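NAD dependent epimerase/dehydratase family (uncultured archaeon MedDCM-OCT-S05-C57, PDB 5Y1F) probably oxidises the 3-hydroxyl of L-threonine with NAD+ as cofactor, working as a monomeric dehydrogenase of the epimerase/dehydratase family. Local coordinates at residues S246-S259 / S294-P308. Residues are numbered along the deposited sequence; the frame is centred on the assembly and turned at random. Where two conformers were deposited one is given.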
ATOM      1  N   SER A 246      -7.232  21.306  -6.604  0.50 15.12           N
ATOM      2  CA  SER A 246      -8.125  20.379  -7.302  0.50 14.52           C
ATOM      3  C   SER A 246      -8.629  19.236  -6.399  0.50 12.03           C
ATOM      4  O   SER A 246      -9.547  18.509  -6.762  0.50 13.04           O
ATOM      5  CB  SER A 246      -7.449  19.796  -8.538  0.50 17.10           C
ATOM      6  OG  SER A 246      -7.314  20.769  -9.561  0.50 19.58           O
ATOM      7  N   LEU A 247      -8.037  19.082  -5.225  1.00 10.87           N
ATOM      8  CA  LEU A 247      -8.378  17.938  -4.346  1.00 10.20           C
ATOM      9  C   LEU A 247      -9.511  18.245  -3.416  1.00  9.97           C
ATOM     10  O   LEU A 247      -9.460  19.165  -2.610  1.00 13.01           O
ATOM     11  CB  LEU A 247      -7.134  17.532  -3.549  1.00 11.01           C
ATOM     12  CG  LEU A 247      -5.897  17.189  -4.382  1.00 10.39           C
ATOM     13  CD1 LEU A 247      -4.739  16.800  -3.472  1.00 11.31           C
ATOM     14  CD2 LEU A 247      -6.176  16.116  -5.415  1.00 11.39           C
ATOM     15  N   ASN A 248     -10.544  17.427  -3.480  1.00  9.53           N
ATOM     16  CA  ASN A 248     -11.612  17.482  -2.519  1.00  9.92           C
ATOM     17  C   ASN A 248     -11.437  16.571  -1.315  1.00  9.42           C
ATOM     18  O   ASN A 248     -12.205  16.650  -0.352  1.00 11.03           O
ATOM     19  CB  ASN A 248     -12.944  17.238  -3.204  1.00 11.25           C
ATOM     20  CG  ASN A 248     -13.303  18.357  -4.151  1.00 13.85           C
ATOM     21  OD1 ASN A 248     -13.427  19.504  -3.703  1.00 15.78           O
ATOM     22  ND2 ASN A 248     -13.336  18.092  -5.448  1.00 14.54           N
ATOM     23  N   TYR A 249     -10.473  15.660  -1.404  1.00  8.89           N
ATOM     24  CA  TYR A 249     -10.098  14.764  -0.314  1.00  8.97           C
ATOM     25  C   TYR A 249      -8.580  14.870  -0.170  1.00  7.75           C
ATOM     26  O   TYR A 249      -7.905  15.342  -1.057  1.00  8.51           O
ATOM     27  CB  TYR A 249     -10.564  13.342  -0.631  1.00  8.93           C
ATOM     28  CG  TYR A 249     -12.053  13.285  -0.729  1.00  8.45           C
ATOM     29  CD1 TYR A 249     -12.699  13.558  -1.938  1.00  8.80           C
ATOM     30  CD2 TYR A 249     -12.846  13.080   0.387  1.00  9.70           C
ATOM     31  CE1 TYR A 249     -14.070  13.664  -2.003  1.00  9.67           C
ATOM     32  CE2 TYR A 249     -14.226  13.188   0.310  1.00  9.39           C
ATOM     33  CZ  TYR A 249     -14.813  13.472  -0.896  1.00  9.43           C
ATOM     34  OH  TYR A 249     -16.190  13.581  -0.893  1.00 10.05           O
ATOM     35  N   HIS A 250      -8.068  14.420   0.973  1.00  8.19           N
ATOM     36  CA  HIS A 250      -6.662  14.602   1.298  1.00  8.47           C
ATOM     37  C   HIS A 250      -6.017  13.274   1.644  1.00  7.68           C
ATOM     38  O   HIS A 250      -5.351  12.682   0.787  1.00  8.06           O
ATOM     39  CB  HIS A 250      -6.490  15.709   2.338  1.00  8.71           C
ATOM     40  CG  HIS A 250      -6.906  17.023   1.789  1.00  9.87           C
ATOM     41  ND1 HIS A 250      -8.204  17.476   1.743  1.00 12.44           N
ATOM     42  CD2 HIS A 250      -6.197  17.817   0.973  1.00  8.02           C
ATOM     43  CE1 HIS A 250      -8.224  18.599   1.028  1.00 11.19           C
ATOM     44  NE2 HIS A 250      -7.035  18.795   0.518  1.00 14.56           N
ATOM     45  N   SER A 251      -6.305  12.733   2.823  1.00  8.66           N
ATOM     46  CA  SER A 251      -5.606  11.541   3.326  1.00  9.52           C
ATOM     47  C   SER A 251      -6.139  10.210   2.832  1.00  8.45           C
ATOM     48  O   SER A 251      -5.518   9.168   3.050  1.00  8.30           O
ATOM     49  CB  SER A 251      -5.710  11.474   4.847  1.00 11.61           C
ATOM     50  OG  SER A 251      -7.036  11.189   5.259  1.00 12.67           O
ATOM     51  N   ASN A 252      -7.275  10.196   2.155  1.00  7.46           N
ATOM     52  CA  ASN A 252      -8.081   9.005   2.106  1.00  7.46           C
ATOM     53  C   ASN A 252      -8.876   8.755   0.832  1.00  6.94           C
ATOM     54  O   ASN A 252      -9.958   8.209   0.892  1.00  7.92           O
ATOM     55  CB  ASN A 252      -9.033   9.015   3.295  1.00  8.46           C
ATOM     56  CG  ASN A 252      -9.973  10.181   3.285  1.00  8.80           C
ATOM     57  OD1 ASN A 252      -9.949  11.052   2.395  1.00  9.43           O
ATOM     58  ND2 ASN A 252     -10.783  10.268   4.373  1.00 11.46           N
ATOM     59  N   TYR A 253      -8.291   9.003  -0.320  1.00  6.88           N
ATOM     60  CA  TYR A 253      -8.990   8.654  -1.563  1.00  6.47           C
ATOM     61  C   TYR A 253      -9.267   7.190  -1.689  1.00  6.43           C
ATOM     62  O   TYR A 253      -8.322   6.383  -1.718  1.00  6.77           O
ATOM     63  CB  TYR A 253      -8.195   9.098  -2.771  1.00  7.28           C
ATOM     64  CG  TYR A 253      -8.413  10.566  -3.152  1.00  6.99           C
ATOM     65  CD1 TYR A 253      -9.522  10.946  -3.927  1.00  7.77           C
ATOM     66  CD2 TYR A 253      -7.529  11.561  -2.755  1.00  7.79           C
ATOM     67  CE1 TYR A 253      -9.767  12.261  -4.249  1.00  8.09           C
ATOM     68  CE2 TYR A 253      -7.749  12.863  -3.146  1.00  7.20           C
ATOM     69  CZ  TYR A 253      -8.889  13.212  -3.818  1.00  8.42           C
ATOM     70  OH  TYR A 253      -9.088  14.566  -4.178  1.00  9.43           O
ATOM     71  N   ASN A 254     -10.522   6.826  -1.959  1.00  6.25           N
ATOM     72  CA  ASN A 254     -10.806   5.507  -2.497  1.00  6.16           C
ATOM     73  C   ASN A 254     -10.111   5.332  -3.822  1.00  6.24           C
ATOM     74  O   ASN A 254      -9.954   6.294  -4.588  1.00  7.35           O
ATOM     75  CB  ASN A 254     -12.308   5.338  -2.733  1.00  6.48           C
ATOM     76  CG  ASN A 254     -13.092   4.997  -1.495  1.00  7.10           C
ATOM     77  OD1 ASN A 254     -12.570   4.954  -0.362  1.00  8.25           O
ATOM     78  ND2 ASN A 254     -14.401   4.771  -1.675  1.00  7.42           N
ATOM     79  N   LEU A 255      -9.718   4.109  -4.153  1.00  6.70           N
ATOM     80  CA  LEU A 255      -8.985   3.813  -5.383  1.00  7.36           C
ATOM     81  C   LEU A 255      -9.301   2.405  -5.815  1.00  8.23           C
ATOM     82  O   LEU A 255      -9.173   1.468  -5.018  1.00  9.61           O
ATOM     83  CB  LEU A 255      -7.491   3.990  -5.181  1.00  7.30           C
ATOM     84  CG  LEU A 255      -6.731   4.185  -6.504  1.00  8.66           C
ATOM     85  CD1 LEU A 255      -6.862   5.616  -7.010  1.00 10.36           C
ATOM     86  CD2 LEU A 255      -5.262   3.766  -6.388  1.00  9.71           C
ATOM     87  N   SER A 256      -9.671   2.239  -7.084  1.00  7.63           N
ATOM     88  CA  SER A 256     -10.154   0.991  -7.618  1.00  7.69           C
ATOM     89  C   SER A 256      -9.426   0.551  -8.878  1.00  8.11           C
ATOM     90  O   SER A 256      -8.971   1.370  -9.695  1.00  9.00           O
ATOM     91  CB  SER A 256     -11.622   1.109  -7.921  1.00  9.72           C
ATOM     92  OG  SER A 256     -12.259  -0.072  -8.353  1.00 13.23           O
ATOM     93  N   SER A 257      -9.378  -0.765  -9.070  1.00  7.96           N
ATOM     94  CA  SER A 257      -9.034  -1.339 -10.351  1.00  8.99           C
ATOM     95  C   SER A 257      -9.884  -2.585 -10.591  1.00  9.70           C
ATOM     96  O   SER A 257     -10.778  -2.553 -11.464  1.00 11.93           O
ATOM     97  CB  SER A 257      -7.557  -1.625 -10.452  1.00  8.21           C
ATOM     98  OG  SER A 257      -7.312  -2.271 -11.705  1.00  9.82           O
ATOM     99  N   MET A 258      -9.592  -3.673  -9.904  1.00  8.95           N
ATOM    100  CA  MET A 258     -10.205  -4.986 -10.164  1.00  9.30           C
ATOM    101  C   MET A 258     -10.908  -5.502  -8.928  1.00  8.33           C
ATOM    102  O   MET A 258     -10.602  -5.093  -7.803  1.00  9.32           O
ATOM    103  CB  MET A 258      -9.130  -6.015 -10.523  1.00  9.41           C
ATOM    104  CG  MET A 258      -8.404  -5.744 -11.822  1.00 10.86           C
ATOM    105  SD  MET A 258      -6.968  -6.787 -12.090  1.00 11.40           S
ATOM    106  CE  MET A 258      -5.825  -5.944 -11.020  1.00  9.68           C
ATOM    107  N   SER A 259     -11.811  -6.446  -9.125  1.00  8.23           N
ATOM    108  CA  SER A 259     -12.435  -7.192  -8.053  1.00  9.39           C
ATOM    109  C   SER A 259     -12.712  -8.566  -8.602  1.00 10.44           C
ATOM    110  O   SER A 259     -13.289  -8.638  -9.707  1.00 13.65           O
ATOM    111  CB  SER A 259     -13.751  -6.504  -7.689  1.00  9.96           C
ATOM    112  OG  SER A 259     -13.531  -5.337  -6.933  1.00 27.90           O
ATOM    113  N   SER A 294     -15.665  -4.409  -3.550  1.00  8.00           N
ATOM    114  CA  SER A 294     -15.298  -3.446  -4.570  1.00  8.07           C
ATOM    115  C   SER A 294     -15.542  -2.040  -4.044  1.00  8.00           C
ATOM    116  O   SER A 294     -16.253  -1.875  -3.062  1.00  8.17           O
ATOM    117  CB  SER A 294     -16.103  -3.699  -5.852  1.00  9.73           C
ATOM    118  OG  SER A 294     -17.466  -3.541  -5.626  1.00 10.17           O
ATOM    119  N   ILE A 295     -14.960  -1.066  -4.736  1.00  7.60           N
ATOM    120  CA  ILE A 295     -14.815   0.274  -4.207  1.00  8.46           C
ATOM    121  C   ILE A 295     -15.247   1.310  -5.243  1.00  7.98           C
ATOM    122  O   ILE A 295     -14.779   1.277  -6.365  1.00  8.92           O
ATOM    123  CB  ILE A 295     -13.326   0.541  -3.891  1.00  9.32           C
ATOM    124  CG1 ILE A 295     -12.777  -0.423  -2.830  1.00  9.72           C
ATOM    125  CG2 ILE A 295     -13.082   1.980  -3.484  1.00 11.64           C
ATOM    126  CD1 ILE A 295     -13.523  -0.327  -1.518  1.00 10.50           C
ATOM    127  N   ASN A 296     -16.008   2.318  -4.815  1.00  7.75           N
ATOM    128  CA  ASN A 296     -16.355   3.472  -5.709  1.00  8.16           C
ATOM    129  C   ASN A 296     -15.269   4.530  -5.529  1.00  7.37           C
ATOM    130  O   ASN A 296     -15.236   5.228  -4.504  1.00  8.12           O
ATOM    131  CB  ASN A 296     -17.738   4.034  -5.372  1.00  8.30           C
ATOM    132  CG  ASN A 296     -18.247   4.998  -6.411  1.00  8.29           C
ATOM    133  OD1 ASN A 296     -19.513   5.123  -6.608  1.00 10.19           O
ATOM    134  ND2 ASN A 296     -17.376   5.615  -7.100  1.00  6.47           N
ATOM    135  N   ASP A 297     -14.434   4.698  -6.552  1.00  7.13           N
ATOM    136  CA  ASP A 297     -13.366   5.682  -6.563  1.00  7.47           C
ATOM    137  C   ASP A 297     -13.645   6.855  -7.481  1.00  6.80           C
ATOM    138  O   ASP A 297     -12.737   7.452  -8.020  1.00  7.78           O
ATOM    139  CB  ASP A 297     -12.043   5.039  -6.905  1.00  7.76           C
ATOM    140  CG  ASP A 297     -12.007   4.456  -8.298  1.00  8.61           C
ATOM    141  OD1 ASP A 297     -10.885   4.140  -8.773  1.00  9.70           O
ATOM    142  OD2 ASP A 297     -13.078   4.323  -8.917  1.00  8.13           O
ATOM    143  N   ASP A 298     -14.915   7.226  -7.624  1.00  7.31           N
ATOM    144  CA  ASP A 298     -15.245   8.345  -8.483  1.00  7.11           C
ATOM    145  C   ASP A 298     -14.503   9.616  -8.130  1.00  7.52           C
ATOM    146  O   ASP A 298     -14.112  10.368  -9.019  1.00  8.16           O
ATOM    147  CB  ASP A 298     -16.735   8.659  -8.505  1.00  8.54           C
ATOM    148  CG  ASP A 298     -17.097   9.652  -9.608  1.00  8.37           C
ATOM    149  OD1 ASP A 298     -16.810   9.370 -10.775  1.00 10.07           O
ATOM    150  OD2 ASP A 298     -17.476  10.794  -9.302  1.00  9.88           O
ATOM    151  N   ASP A 299     -14.272   9.874  -6.852  1.00  8.02           N
ATOM    152  CA  ASP A 299     -13.628  11.125  -6.493  1.00  7.98           C
ATOM    153  C   ASP A 299     -12.205  11.193  -6.983  1.00  8.02           C
ATOM    154  O   ASP A 299     -11.752  12.252  -7.419  1.00  9.03           O
ATOM    155  CB  ASP A 299     -13.695  11.373  -4.993  1.00  9.21           C
ATOM    156  CG  ASP A 299     -15.107  11.577  -4.556  1.00  9.69           C
ATOM    157  OD1 ASP A 299     -15.733  12.546  -5.032  1.00  9.70           O
ATOM    158  OD2 ASP A 299     -15.625  10.751  -3.777  1.00 11.09           O
ATOM    159  N   ALA A 300     -11.458  10.086  -6.946  1.00  7.74           N
ATOM    160  CA  ALA A 300     -10.107  10.068  -7.532  1.00  7.54           C
ATOM    161  C   ALA A 300     -10.170  10.293  -9.057  1.00  7.57           C
ATOM    162  O   ALA A 300      -9.319  10.969  -9.651  1.00  8.00           O
ATOM    163  CB  ALA A 300      -9.406   8.747  -7.211  1.00  7.07           C
ATOM    164  N   ARG A 301     -11.111   9.597  -9.690  1.00  7.64           N
ATOM    165  CA  ARG A 301     -11.261   9.688 -11.171  1.00  7.75           C
ATOM    166  C   ARG A 301     -11.627  11.105 -11.551  1.00  8.12           C
ATOM    167  O   ARG A 301     -11.142  11.604 -12.599  1.00  9.56           O
ATOM    168  CB  ARG A 301     -12.299   8.672 -11.639  1.00  7.60           C
ATOM    169  CG  ARG A 301     -11.924   7.215 -11.413  1.00  7.43           C
ATOM    170  CD  ARG A 301     -13.018   6.280 -11.836  1.00  7.85           C
ATOM    171  NE  ARG A 301     -12.676   4.890 -11.579  1.00  9.00           N
ATOM    172  CZ  ARG A 301     -12.145   4.039 -12.446  1.00  9.39           C
ATOM    173  NH1 ARG A 301     -11.942   4.360 -13.697  1.00  9.89           N
ATOM    174  NH2 ARG A 301     -11.766   2.830 -12.005  1.00 11.58           N
ATOM    175  N   LYS A 302     -12.442  11.764 -10.741  1.00  8.12           N
ATOM    176  CA  LYS A 302     -12.935  13.129 -11.032  1.00  9.67           C
ATOM    177  C   LYS A 302     -11.876  14.178 -10.698  1.00  9.72           C
ATOM    178  O   LYS A 302     -11.545  15.044 -11.511  1.00 11.69           O
ATOM    179  CB  LYS A 302     -14.186  13.390 -10.233  1.00 10.25           C
ATOM    180  CG  LYS A 302     -14.801  14.738 -10.564  1.00 12.84           C
ATOM    181  CD  LYS A 302     -15.976  14.991  -9.662  1.00 16.21           C
ATOM    182  CE  LYS A 302     -16.772  16.178 -10.154  1.00 23.05           C
ATOM    183  NZ  LYS A 302     -17.762  16.575  -9.132  1.00 29.34           N
ATOM    184  N   ASP A 303     -11.280  14.114  -9.511  1.00  9.33           N
ATOM    185  CA  ASP A 303     -10.457  15.223  -9.020  1.00  9.28           C
ATOM    186  C   ASP A 303      -9.111  15.221  -9.663  1.00  9.78           C
ATOM    187  O   ASP A 303      -8.589  16.306  -9.949  1.00 11.88           O
ATOM    188  CB  ASP A 303     -10.210  15.078  -7.515  1.00  9.42           C
ATOM    189  CG  ASP A 303     -11.428  15.356  -6.637  1.00 10.27           C
ATOM    190  OD1 ASP A 303     -12.530  15.656  -7.129  1.00 11.10           O
ATOM    191  OD2 ASP A 303     -11.288  15.232  -5.379  1.00 10.39           O
ATOM    192  N   TRP A 304      -8.476  14.071  -9.858  1.00  8.62           N
ATOM    193  CA  TRP A 304      -7.120  14.025 -10.345  1.00  9.56           C
ATOM    194  C   TRP A 304      -6.880  13.030 -11.453  1.00  9.97           C
ATOM    195  O   TRP A 304      -5.761  12.644 -11.752  1.00 11.37           O
ATOM    196  CB  TRP A 304      -6.127  13.892  -9.181  1.00  9.47           C
ATOM    197  CG  TRP A 304      -6.356  12.789  -8.179  1.00  8.37           C
ATOM    198  CD1 TRP A 304      -7.085  12.851  -7.054  1.00  8.97           C
ATOM    199  CD2 TRP A 304      -5.814  11.468  -8.228  1.00  9.79           C
ATOM    200  NE1 TRP A 304      -7.056  11.644  -6.387  1.00  8.70           N
ATOM    201  CE2 TRP A 304      -6.308  10.782  -7.111  1.00  8.34           C
ATOM    202  CE3 TRP A 304      -5.007  10.788  -9.132  1.00  8.86           C
ATOM    203  CZ2 TRP A 304      -5.907   9.493  -6.806  1.00  8.58           C
ATOM    204  CZ3 TRP A 304      -4.662   9.481  -8.855  1.00  9.86           C
ATOM    205  CH2 TRP A 304      -5.114   8.846  -7.707  1.00  9.37           C
ATOM    206  N   GLY A 305      -7.945  12.647 -12.153  1.00  9.31           N
ATOM    207  CA  GLY A 305      -7.769  11.948 -13.408  1.00  9.21           C
ATOM    208  C   GLY A 305      -7.366  10.494 -13.317  1.00  9.25           C
ATOM    209  O   GLY A 305      -6.853   9.918 -14.262  1.00 10.46           O
ATOM    210  N   TRP A 306      -7.658   9.871 -12.181  1.00  8.81           N
ATOM    211  CA  TRP A 306      -7.284   8.455 -12.023  1.00  8.80           C
ATOM    212  C   TRP A 306      -7.990   7.571 -13.049  1.00  8.64           C
ATOM    213  O   TRP A 306      -9.210   7.679 -13.228  1.00  8.93           O
ATOM    214  CB  TRP A 306      -7.663   7.957 -10.636  1.00  8.36           C
ATOM    215  CG  TRP A 306      -7.485   6.469 -10.485  1.00  8.70           C
ATOM    216  CD1 TRP A 306      -8.478   5.574 -10.156  1.00  9.04           C
ATOM    217  CD2 TRP A 306      -6.292   5.703 -10.695  1.00  7.76           C
ATOM    218  NE1 TRP A 306      -7.954   4.326 -10.127  1.00  9.25           N
ATOM    219  CE2 TRP A 306      -6.630   4.368 -10.478  1.00  9.07           C
ATOM    220  CE3 TRP A 306      -4.982   6.021 -11.082  1.00  8.84           C
ATOM    221  CZ2 TRP A 306      -5.679   3.338 -10.632  1.00  9.21           C
ATOM    222  CZ3 TRP A 306      -4.063   5.000 -11.265  1.00  9.21           C
ATOM    223  CH2 TRP A 306      -4.423   3.700 -11.023  1.00  9.48           C
ATOM    224  N   GLU A 307      -7.233   6.666 -13.672  1.00  8.38           N
ATOM    225  CA  GLU A 307      -7.775   5.554 -14.438  1.00  9.50           C
ATOM    226  C   GLU A 307      -6.763   4.393 -14.367  1.00  8.98           C
ATOM    227  O   GLU A 307      -5.582   4.631 -14.647  1.00 10.00           O
ATOM    228  CB  GLU A 307      -7.885   6.022 -15.929  1.00 14.27           C
ATOM    229  CG  GLU A 307      -8.899   5.373 -16.791  1.00 21.52           C
ATOM    230  CD  GLU A 307      -9.225   6.166 -18.038  1.00 21.83           C
ATOM    231  OE1 GLU A 307      -8.889   7.365 -18.166  1.00 25.25           O
ATOM    232  OE2 GLU A 307      -9.857   5.531 -18.853  1.00 26.39           O
ATOM    233  N   PRO A 308      -7.183   3.202 -13.991  1.00  8.38           N
ATOM    234  CA  PRO A 308      -6.265   2.085 -14.002  1.00  8.92           C
ATOM    235  C   PRO A 308      -5.958   1.607 -15.415  1.00  9.63           C
ATOM    236  O   PRO A 308      -6.792   1.760 -16.313  1.00 11.72           O
ATOM    237  CB  PRO A 308      -7.002   1.015 -13.218  1.00  9.98           C
ATOM    238  CG  PRO A 308      -8.451   1.312 -13.481  1.00 10.18           C
ATOM    239  CD  PRO A 308      -8.538   2.806 -13.589  1.00  9.46           C
TER
HETATM  240  O   HOH W   1     -17.308  13.909  -3.267  1.00 12.63           O
HETATM  241  O   HOH W   2     -12.019   8.279  -4.643  1.00  9.63           O
HETATM  242  O   HOH W   3     -13.217  -2.019  -6.890  1.00 14.60           O
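Asp303 OD2 is gripped by two donors from 246-259. The phenol of Tyr253 gives it a short bond, Tyr253 OH to Asp303 OD2 2.6 Å, along the anti lone pair, with ring and carboxylate planes almost perpendicular. From above the carboxylate plane comes Asn248 N to Asp303 OD2, 3.0 Å, while Asn248 ND2 turns its N-H onto OD1, so backbone and side chain of one residue hold both oxygens and fix the carboxylate's rotation. The same phenol oxygen accepts the N-H of Tyr249 in a longer bond, so it links Asp303 of the helix to the backbone at Tyr249.

The Tyr253 ring is sandwiched: Tyr249 CB lies against one face, and over the centre of the other stands Trp304 NE1 in a T-shaped pair, planes at 87°. In the Rossmann-type fold of this family, strand 253-254 pairs in parallel with strand 178-187 of the central sheet; helix 298-304 packs against this strand and the segments flanking it, and Trp304 and Trp306 also touch helix 229-241.

Leu255 drives CD1 onto the face of the Trp306 five-membered ring, a CH-pi contact 3.4 Å from the centroid, and the same methyl touches Trp304 CH2. Trp306, its CG swung opposite the backbone N (chi1 172°), lays NE1 in the ring plane toward Ser256 O, 3.2 Å away. Ser256 N binds Asp297 OD1 at 2.8 Å, a short but bent bond (136° at the hydrogen) that arrives from above the carboxylate plane, and Arg301 NE, in a salt bridge with Asp297 OD2, steadies that carboxylate from the helix. Asn254, whose OD1 accepts a hydrogen bond from Arg182 NH1, sends ND2 to Asn296 O at 3.0 Å.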